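Local coordinates for endo-1,4-beta-xylanase C (Paenibacillus barcinonensis, PDB 4XUR), which hydrolyses internal beta-1,4-xylosidic linkages of xylan, and is represented here by its xylan-binding CBM22-2 domain, at residues 64-67 and 68-72. Residues are numbered along the deposited sequence; the frame is centred on the assembly and turned at random.
Sequences VEVL and PYLQK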
loop_
_atom_site.group_PDB
_atom_site.type_symbol
_atom_site.label_atom_id
_atom_site.label_comp_id
_atom_site.label_asym_id
_atom_site.label_seq_id
_atom_site.Cartn_x
_atom_site.Cartn_y
_atom_site.Cartn_z
ATOM N N VAL A 64 -1.379 -3.692 -4.731
ATOM C CA VAL A 64 -2.421 -4.498 -5.361
ATOM C C VAL A 64 -3.324 -3.693 -6.309
ATOM O O VAL A 64 -3.766 -2.577 -5.992
ATOM C CB VAL A 64 -3.230 -5.273 -4.250
ATOM C CG1 VAL A 64 -4.077 -4.333 -3.345
ATOM C CG2 VAL A 64 -4.165 -6.325 -4.892
ATOM N N GLU A 65 -3.596 -4.284 -7.457
ATOM C CA GLU A 65 -4.535 -3.738 -8.463
ATOM C C GLU A 65 -5.952 -3.785 -7.850
ATOM O O GLU A 65 -6.430 -4.882 -7.455
ATOM C CB GLU A 65 -4.482 -4.550 -9.748
ATOM C CG GLU A 65 -5.511 -4.123 -10.785
ATOM C CD GLU A 65 -5.286 -2.762 -11.363
ATOM O OE1 GLU A 65 -4.283 -2.607 -12.091
ATOM O OE2 GLU A 65 -6.105 -1.810 -11.134
ATOM N N VAL A 66 -6.628 -2.649 -7.814
ATOM C CA VAL A 66 -8.015 -2.652 -7.294
ATOM C C VAL A 66 -9.120 -2.113 -8.231
ATOM O O VAL A 66 -10.282 -2.141 -7.856
ATOM C CB VAL A 66 -8.110 -1.933 -5.942
ATOM C CG1 VAL A 66 -7.233 -2.689 -4.872
ATOM C CG2 VAL A 66 -7.788 -0.460 -6.079
ATOM N N LEU A 67 -8.745 -1.591 -9.369
ATOM C CA LEU A 67 -9.734 -1.058 -10.357
ATOM C C LEU A 67 -10.903 -2.056 -10.596
ATOM O O LEU A 67 -12.035 -1.643 -10.525
ATOM C CB LEU A 67 -9.117 -0.692 -11.648
ATOM C CG LEU A 67 -10.049 0.144 -12.543
ATOM C CD1 LEU A 67 -10.607 1.399 -11.834
ATOM C CD2 LEU A 67 -9.276 0.583 -13.773
ATOM N N PRO A 68 -10.609 -3.361 -10.810
ATOM C CA PRO A 68 -11.720 -4.289 -11.084
ATOM C C PRO A 68 -12.775 -4.415 -10.029
ATOM O O PRO A 68 -13.900 -4.819 -10.327
ATOM C CB PRO A 68 -10.973 -5.647 -11.281
ATOM C CG PRO A 68 -9.548 -5.259 -11.603
ATOM C CD PRO A 68 -9.337 -4.106 -10.690
ATOM N N TYR A 69 -12.466 -4.072 -8.770
ATOM C CA TYR A 69 -13.394 -4.101 -7.653
ATOM C C TYR A 69 -14.352 -2.877 -7.634
ATOM O O TYR A 69 -15.310 -2.841 -6.833
ATOM C CB TYR A 69 -12.665 -4.175 -6.347
ATOM C CG TYR A 69 -11.851 -5.440 -6.152
ATOM C CD1 TYR A 69 -12.456 -6.616 -5.687
ATOM C CD2 TYR A 69 -10.489 -5.471 -6.350
ATOM C CE1 TYR A 69 -11.684 -7.779 -5.493
ATOM C CE2 TYR A 69 -9.716 -6.633 -6.167
ATOM C CZ TYR A 69 -10.336 -7.776 -5.731
ATOM O OH TYR A 69 -9.509 -8.893 -5.497
ATOM N N LEU A 70 -14.023 -1.861 -8.380
ATOM C CA LEU A 70 -14.642 -0.530 -8.220
ATOM C C LEU A 70 -15.392 -0.073 -9.471
ATOM O O LEU A 70 -15.148 -0.547 -10.573
ATOM C CB LEU A 70 -13.575 0.502 -7.856
ATOM C CG LEU A 70 -12.560 0.114 -6.732
ATOM C CD1 LEU A 70 -11.539 1.222 -6.497
ATOM C CD2 LEU A 70 -13.312 -0.227 -5.479
ATOM N N GLN A 71 -16.277 0.868 -9.263
ATOM C CA GLN A 71 -16.967 1.542 -10.364
ATOM C C GLN A 71 -16.208 2.814 -10.694
ATOM O O GLN A 71 -15.942 3.590 -9.789
ATOM C CB GLN A 71 -18.409 1.910 -10.046
ATOM C CG GLN A 71 -19.086 2.450 -11.332
ATOM C CD GLN A 71 -20.468 3.087 -11.169
ATOM O OE1 GLN A 71 -21.082 3.510 -12.215
ATOM N NE2 GLN A 71 -20.980 3.170 -9.980
ATOM N N LYS A 72 -15.809 2.937 -11.939
ATOM C CA LYS A 72 -15.212 4.198 -12.417
ATOM C C LYS A 72 -16.200 5.364 -12.213
ATOM O O LYS A 72 -17.418 5.214 -12.390
ATOM C CB LYS A 72 -14.793 4.069 -13.913
ATOM C CG LYS A 72 -13.639 3.076 -14.186
ATOM C CD LYS A 72 -13.537 2.723 -15.693
ATOM C CE LYS A 72 -12.541 1.605 -15.917
ATOM N NZ LYS A 72 -12.475 1.059 -17.299
#
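A short 3-10 turn, in which V66 and L67 bond to Y69 and L70, leads out of strand 63-65. Y69 N donates to V66 O at 3.1 Å, and L70 N donates to L67 O at 2.9 Å. Both donors lie well above the carbonyl planes. E65 ties the start of the turn: L67 N bonds to E65 OE2 at 3.2 Å, on the anti lone pair of that oxygen. The E65 side chain leaves with CG opposite the backbone N (chi1 175°), then bends at chi2, which brings the carboxylate back to L67 N and lays CG 3.8 Å from P68 CD, the side chains crossing at about a right angle. OE2 also accepts L142 N, and OE1 forms a salt bridge with R143 NE. This joins the turn to strand 139-147, the antiparallel neighbour of edge strand 63-65 in one sheet of the CBM22 beta-sandwich. With an alanine in place of this glutamate, R143 would probably lose this charge partner, and the amides of L67 and L142 the oxygen they share. The Y69 ring presents an edge to the backbone, with CE2 3.9 Å from E65 O, and meets F16 edge-to-face. V66 CG2 packs obliquely on L70 CD1 at 4.1 Å, and both side chains also touch I171 of strand 164-173. Beyond the turn, K72 runs extended across L67, CE 4.0 Å from L67 CD2, and its NZ forms a salt bridge with E135.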